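Local coordinates for sugar ABC transporter, sugar-binding protein (Streptococcus pneumoniae, PDB 2HEU) that probably binds sugar outside the cell and delivers it to an ABC transporter for uptake, at residues A126-F138 with K268-G280. Numbering follows the deposited sequence. Where two conformers were deposited one is given.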
loop_
_atom_site.group_PDB
_atom_site.type_symbol
_atom_site.label_atom_id
_atom_site.label_comp_id
_atom_site.label_asym_id
_atom_site.label_seq_id
_atom_site.Cartn_x
_atom_site.Cartn_y
_atom_site.Cartn_z
ATOM N N ALA A 126 2.880 6.405 2.029
ATOM C CA ALA A 126 2.417 5.025 2.006
ATOM C C ALA A 126 1.231 4.915 1.132
ATOM O O ALA A 126 0.540 5.893 0.879
ATOM C CB ALA A 126 2.023 4.557 3.420
ATOM N N ASN A 127 0.955 3.705 0.652
ATOM C CA ASN A 127 -0.298 3.413 0.054
ATOM C C ASN A 127 -1.356 2.983 1.085
ATOM O O ASN A 127 -1.055 2.796 2.241
ATOM C CB ASN A 127 -0.138 2.447 -1.141
ATOM C CG ASN A 127 0.583 1.198 -0.796
ATOM O OD1 ASN A 127 0.376 0.574 0.242
ATOM N ND2 ASN A 127 1.476 0.815 -1.641
ATOM N N ALA A 128 -2.588 2.877 0.597
ATOM C CA ALA A 128 -3.742 2.460 1.373
ATOM C C ALA A 128 -4.657 1.680 0.452
ATOM O O ALA A 128 -4.421 1.616 -0.773
ATOM C CB ALA A 128 -4.413 3.627 2.034
ATOM N N TYR A 129 -5.719 1.129 1.006
ATOM C CA TYR A 129 -6.661 0.323 0.233
ATOM C C TYR A 129 -8.049 0.507 0.731
ATOM O O TYR A 129 -8.308 0.629 1.941
ATOM C CB TYR A 129 -6.251 -1.162 0.358
ATOM C CG TYR A 129 -7.024 -2.093 -0.555
ATOM C CD1 TYR A 129 -6.475 -2.515 -1.754
ATOM C CD2 TYR A 129 -8.287 -2.534 -0.235
ATOM C CE1 TYR A 129 -7.193 -3.376 -2.644
ATOM C CE2 TYR A 129 -9.007 -3.375 -1.040
ATOM C CZ TYR A 129 -8.460 -3.820 -2.259
ATOM O OH TYR A 129 -9.170 -4.689 -3.013
ATOM N N GLY A 130 -9.008 0.513 -0.157
ATOM C CA GLY A 130 -10.411 0.586 0.254
ATOM C C GLY A 130 -11.331 0.497 -0.960
ATOM O O GLY A 130 -10.990 -0.113 -1.966
ATOM N N ILE A 131 -12.510 1.132 -0.812
ATOM C CA ILE A 131 -13.520 1.029 -1.832
ATOM C C ILE A 131 -13.709 2.417 -2.460
ATOM O O ILE A 131 -14.065 3.378 -1.780
ATOM C CB ILE A 131 -14.900 0.546 -1.324
ATOM C CG1 ILE A 131 -14.731 -0.724 -0.446
ATOM C CG2 ILE A 131 -15.826 0.318 -2.442
ATOM C CD1 ILE A 131 -14.165 -1.927 -1.158
ATOM N N TYR A 132 -13.429 2.516 -3.775
ATOM C CA TYR A 132 -13.836 3.746 -4.544
ATOM C C TYR A 132 -15.287 3.696 -4.782
ATOM O O TYR A 132 -15.867 2.634 -5.072
ATOM C CB TYR A 132 -13.092 3.747 -5.908
ATOM C CG TYR A 132 -11.614 3.991 -5.764
ATOM C CD1 TYR A 132 -11.128 5.301 -5.823
ATOM C CD2 TYR A 132 -10.720 2.991 -5.534
ATOM C CE1 TYR A 132 -9.771 5.565 -5.702
ATOM C CE2 TYR A 132 -9.380 3.250 -5.396
ATOM C CZ TYR A 132 -8.910 4.562 -5.484
ATOM O OH TYR A 132 -7.566 4.858 -5.368
ATOM N N TYR A 133 -15.943 4.880 -4.678
ATOM C CA TYR A 133 -17.372 4.923 -4.968
ATOM C C TYR A 133 -17.710 6.221 -5.637
ATOM O O TYR A 133 -16.992 7.254 -5.592
ATOM C CB TYR A 133 -18.220 4.743 -3.680
ATOM C CG TYR A 133 -18.256 5.913 -2.701
ATOM C CD1 TYR A 133 -17.202 6.194 -1.849
ATOM C CD2 TYR A 133 -19.382 6.714 -2.653
ATOM C CE1 TYR A 133 -17.265 7.238 -0.973
ATOM C CE2 TYR A 133 -19.428 7.802 -1.775
ATOM C CZ TYR A 133 -18.373 8.044 -0.926
ATOM O OH TYR A 133 -18.438 9.101 -0.065
ATOM N N ASN A 134 -18.857 6.202 -6.315
ATOM C CA ASN A 134 -19.378 7.335 -7.064
ATOM C C ASN A 134 -20.305 8.168 -6.168
ATOM O O ASN A 134 -21.432 7.748 -5.900
ATOM C CB ASN A 134 -20.117 6.788 -8.266
ATOM C CG ASN A 134 -20.669 7.790 -9.250
ATOM O OD1 ASN A 134 -20.613 7.496 -10.518
ATOM N ND2 ASN A 134 -21.136 8.876 -8.812
ATOM N N LYS A 135 -19.795 9.327 -5.715
ATOM C CA LYS A 135 -20.597 10.125 -4.788
ATOM C C LYS A 135 -21.887 10.575 -5.398
ATOM O O LYS A 135 -22.955 10.653 -4.743
ATOM C CB LYS A 135 -19.815 11.337 -4.294
ATOM C CG LYS A 135 -18.607 11.058 -3.483
ATOM C CD LYS A 135 -17.902 12.362 -3.032
ATOM C CE LYS A 135 -16.810 12.197 -2.076
ATOM N NZ LYS A 135 -16.153 13.495 -1.750
ATOM N N ASP A 136 -21.853 10.965 -6.675
ATOM C CA ASP A 136 -23.024 11.500 -7.379
ATOM C C ASP A 136 -24.111 10.492 -7.419
ATOM O O ASP A 136 -25.284 10.781 -7.126
ATOM C CB ASP A 136 -22.717 11.951 -8.815
ATOM C CG ASP A 136 -21.714 13.076 -8.930
ATOM O OD1 ASP A 136 -20.809 13.209 -8.119
ATOM O OD2 ASP A 136 -21.766 13.763 -9.981
ATOM N N LYS A 137 -23.789 9.253 -7.785
ATOM C CA LYS A 137 -24.764 8.188 -7.846
ATOM C C LYS A 137 -25.249 7.801 -6.487
ATOM O O LYS A 137 -26.464 7.513 -6.330
ATOM C CB LYS A 137 -24.258 6.968 -8.625
ATOM C CG LYS A 137 -24.151 7.225 -10.086
ATOM C CD LYS A 137 -25.479 7.581 -10.749
ATOM C CE LYS A 137 -26.322 6.465 -11.036
ATOM N NZ LYS A 137 -27.403 6.910 -12.030
ATOM N N PHE A 138 -24.401 7.724 -5.508
ATOM C CA PHE A 138 -24.900 7.439 -4.171
ATOM C C PHE A 138 -25.927 8.536 -3.769
ATOM O O PHE A 138 -26.930 8.231 -3.128
ATOM C CB PHE A 138 -23.759 7.385 -3.105
ATOM C CG PHE A 138 -23.071 6.053 -2.973
ATOM C CD1 PHE A 138 -22.732 5.288 -4.067
ATOM C CD2 PHE A 138 -22.782 5.542 -1.727
ATOM C CE1 PHE A 138 -22.076 4.077 -3.911
ATOM C CE2 PHE A 138 -22.131 4.301 -1.569
ATOM C CZ PHE A 138 -21.815 3.570 -2.695
ATOM N N LYS A 268 -11.155 10.781 -17.275
ATOM C CA LYS A 268 -12.121 11.926 -17.313
ATOM C C LYS A 268 -13.503 11.569 -16.796
ATOM O O LYS A 268 -14.507 11.777 -17.493
ATOM C CB LYS A 268 -12.156 12.582 -18.740
ATOM C CG LYS A 268 -10.789 12.882 -19.345
ATOM C CD LYS A 268 -9.953 13.816 -18.479
ATOM C CE LYS A 268 -8.990 14.731 -19.426
ATOM N NZ LYS A 268 -7.757 14.158 -19.630
ATOM N N PRO A 269 -13.581 11.069 -15.577
ATOM C CA PRO A 269 -14.924 10.784 -15.003
ATOM C C PRO A 269 -15.691 12.059 -14.830
ATOM O O PRO A 269 -15.195 13.120 -14.575
ATOM C CB PRO A 269 -14.613 10.209 -13.624
ATOM C CG PRO A 269 -13.212 10.745 -13.296
ATOM C CD PRO A 269 -12.506 10.844 -14.634
ATOM N N ASN A 270 -16.999 11.895 -15.022
ATOM C CA ASN A 270 -17.970 12.992 -14.917
ATOM C C ASN A 270 -18.762 12.912 -13.615
ATOM O O ASN A 270 -19.987 13.109 -13.609
ATOM C CB ASN A 270 -18.911 12.932 -16.125
ATOM C CG ASN A 270 -19.686 14.115 -16.282
ATOM O OD1 ASN A 270 -19.251 15.234 -15.981
ATOM N ND2 ASN A 270 -20.908 13.928 -16.735
ATOM N N PHE A 271 -18.122 12.640 -12.522
ATOM C CA PHE A 271 -18.703 12.586 -11.158
ATOM C C PHE A 271 -17.610 12.818 -10.168
ATOM O O PHE A 271 -16.420 12.677 -10.461
ATOM C CB PHE A 271 -19.419 11.277 -10.949
ATOM C CG PHE A 271 -18.514 10.062 -10.985
ATOM C CD1 PHE A 271 -18.288 9.381 -12.151
ATOM C CD2 PHE A 271 -17.913 9.569 -9.811
ATOM C CE1 PHE A 271 -17.441 8.239 -12.182
ATOM C CE2 PHE A 271 -17.120 8.485 -9.843
ATOM C CZ PHE A 271 -16.889 7.799 -11.035
ATOM N N LYS A 272 -18.058 13.000 -8.912
ATOM C CA LYS A 272 -17.202 13.223 -7.763
ATOM C C LYS A 272 -16.833 11.886 -7.107
ATOM O O LYS A 272 -17.688 11.128 -6.638
ATOM C CB LYS A 272 -17.906 14.146 -6.786
ATOM C CG LYS A 272 -17.986 15.561 -7.358
ATOM C CD LYS A 272 -16.664 16.171 -7.971
ATOM C CE LYS A 272 -16.690 17.688 -8.200
ATOM N NZ LYS A 272 -15.616 18.055 -9.134
ATOM N N ILE A 273 -15.557 11.573 -7.103
ATOM C CA ILE A 273 -15.068 10.290 -6.578
ATOM C C ILE A 273 -14.882 10.374 -5.086
ATOM O O ILE A 273 -14.309 11.336 -4.583
ATOM C CB ILE A 273 -13.730 9.898 -7.238
ATOM C CG1 ILE A 273 -13.886 9.808 -8.753
ATOM C CG2 ILE A 273 -13.143 8.635 -6.628
ATOM C CD1 ILE A 273 -12.574 9.988 -9.479
ATOM N N GLY A 274 -15.339 9.327 -4.367
ATOM C CA GLY A 274 -15.014 9.171 -2.985
ATOM C C GLY A 274 -14.388 7.826 -2.734
ATOM O O GLY A 274 -14.328 6.944 -3.619
ATOM N N THR A 275 -13.917 7.640 -1.502
ATOM C CA THR A 275 -13.450 6.317 -1.048
ATOM C C THR A 275 -14.018 6.058 0.360
ATOM O O THR A 275 -14.292 7.012 1.134
ATOM C CB THR A 275 -11.909 6.240 -1.041
ATOM O OG1 THR A 275 -11.369 7.361 -0.325
ATOM C CG2 THR A 275 -11.334 6.157 -2.435
ATOM N N PHE A 276 -14.149 4.807 0.689
ATOM C CA PHE A 276 -14.469 4.444 2.046
ATOM C C PHE A 276 -13.610 3.261 2.457
ATOM O O PHE A 276 -13.127 2.446 1.664
ATOM C CB PHE A 276 -15.964 4.222 2.301
ATOM C CG PHE A 276 -16.625 3.092 1.549
ATOM C CD1 PHE A 276 -16.613 1.780 2.043
ATOM C CD2 PHE A 276 -17.379 3.321 0.378
ATOM C CE1 PHE A 276 -17.336 0.769 1.405
ATOM C CE2 PHE A 276 -18.078 2.336 -0.253
ATOM C CZ PHE A 276 -18.053 1.055 0.292
ATOM N N MET A 277 -13.410 3.145 3.752
ATOM C CA MET A 277 -12.696 2.007 4.344
ATOM C C MET A 277 -13.660 0.814 4.407
ATOM O O MET A 277 -14.839 0.951 4.741
ATOM C CB MET A 277 -12.232 2.357 5.764
ATOM C CG MET A 277 -11.184 3.471 5.734
ATOM S SD MET A 277 -10.877 4.204 7.336
ATOM C CE MET A 277 -9.949 2.893 7.872
ATOM N N ILE A 278 -13.095 -0.346 4.172
ATOM C CA ILE A 278 -13.893 -1.570 4.380
ATOM C C ILE A 278 -14.232 -1.639 5.863
ATOM O O ILE A 278 -13.420 -1.539 6.756
ATOM C CB ILE A 278 -13.070 -2.781 3.949
ATOM C CG1 ILE A 278 -12.881 -2.740 2.405
ATOM C CG2 ILE A 278 -13.745 -4.094 4.378
ATOM C CD1 ILE A 278 -12.020 -3.856 1.838
ATOM N N PRO A 279 -15.542 -1.801 6.139
ATOM C CA PRO A 279 -16.027 -1.808 7.527
ATOM C C PRO A 279 -15.629 -3.030 8.239
ATOM O O PRO A 279 -15.355 -4.091 7.671
ATOM C CB PRO A 279 -17.531 -1.563 7.422
ATOM C CG PRO A 279 -17.805 -2.259 6.135
ATOM C CD PRO A 279 -16.717 -1.848 5.221
ATOM N N GLY A 280 -15.682 -2.886 9.553
ATOM C CA GLY A 280 -15.662 -3.972 10.427
ATOM C C GLY A 280 -17.013 -4.487 10.817
ATOM O O GLY A 280 -18.029 -4.059 10.270
HETATM O O HOH W 1 -10.337 -0.015 3.769
HETATM O O HOH W 2 -16.157 9.471 1.595
HETATM O O HOH W 3 -14.406 14.019 -4.564
HETATM O O HOH W 4 -22.366 12.936 -12.316
#
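Ile-131 packs over one face of the Phe-276 ring. Its CB sits 3.6 Å from the ring centroid, CG1 reaches CE1, and CG2 reaches CZ and CE2. Phe-276 turns its edge to Tyr-133, where CD2 meets Tyr-133 CD1 at 3.6 Å. The planes of these two rings are 54° apart, so the pair is oblique. Tyr-133 has CG between its backbone N and carbonyl carbon (chi1 73°), which lays the ring across the backbone of Gly-274. Gly-274 N lies over one ring face. On the face of the sheet that carries Tyr-132, Thr-275 CG2 packs over the Tyr-132 ring, and Ile-273 CG2 meets the ring edge. Farther along, the Asn-134 amide stacks on Phe-271, planes 12° apart.

Strand 129-134 is central in an antiparallel three-stranded sheet of this bacterial extracellular solute-binding family protein, between strands 253-257 and 273-276. Ile-131 with Phe-276 and Tyr-133 with Gly-274 are its hydrogen-bonded pairs here. Lys-135 N continues the ladder to Lys-272 O. Beyond it, Lys-272 N donates to Asp-136 OD1 at 2.9 Å, from above the carboxylate plane. One water joins Asp-136 OD2 to Asn-270 O.

Backbone hydrogen bonds thus set the strand register, Ile-131, Phe-276 and Tyr-133 pack on one face, and the Asp-136 carboxylate ties the start of helix 135-141 to the approach to strand 273-276.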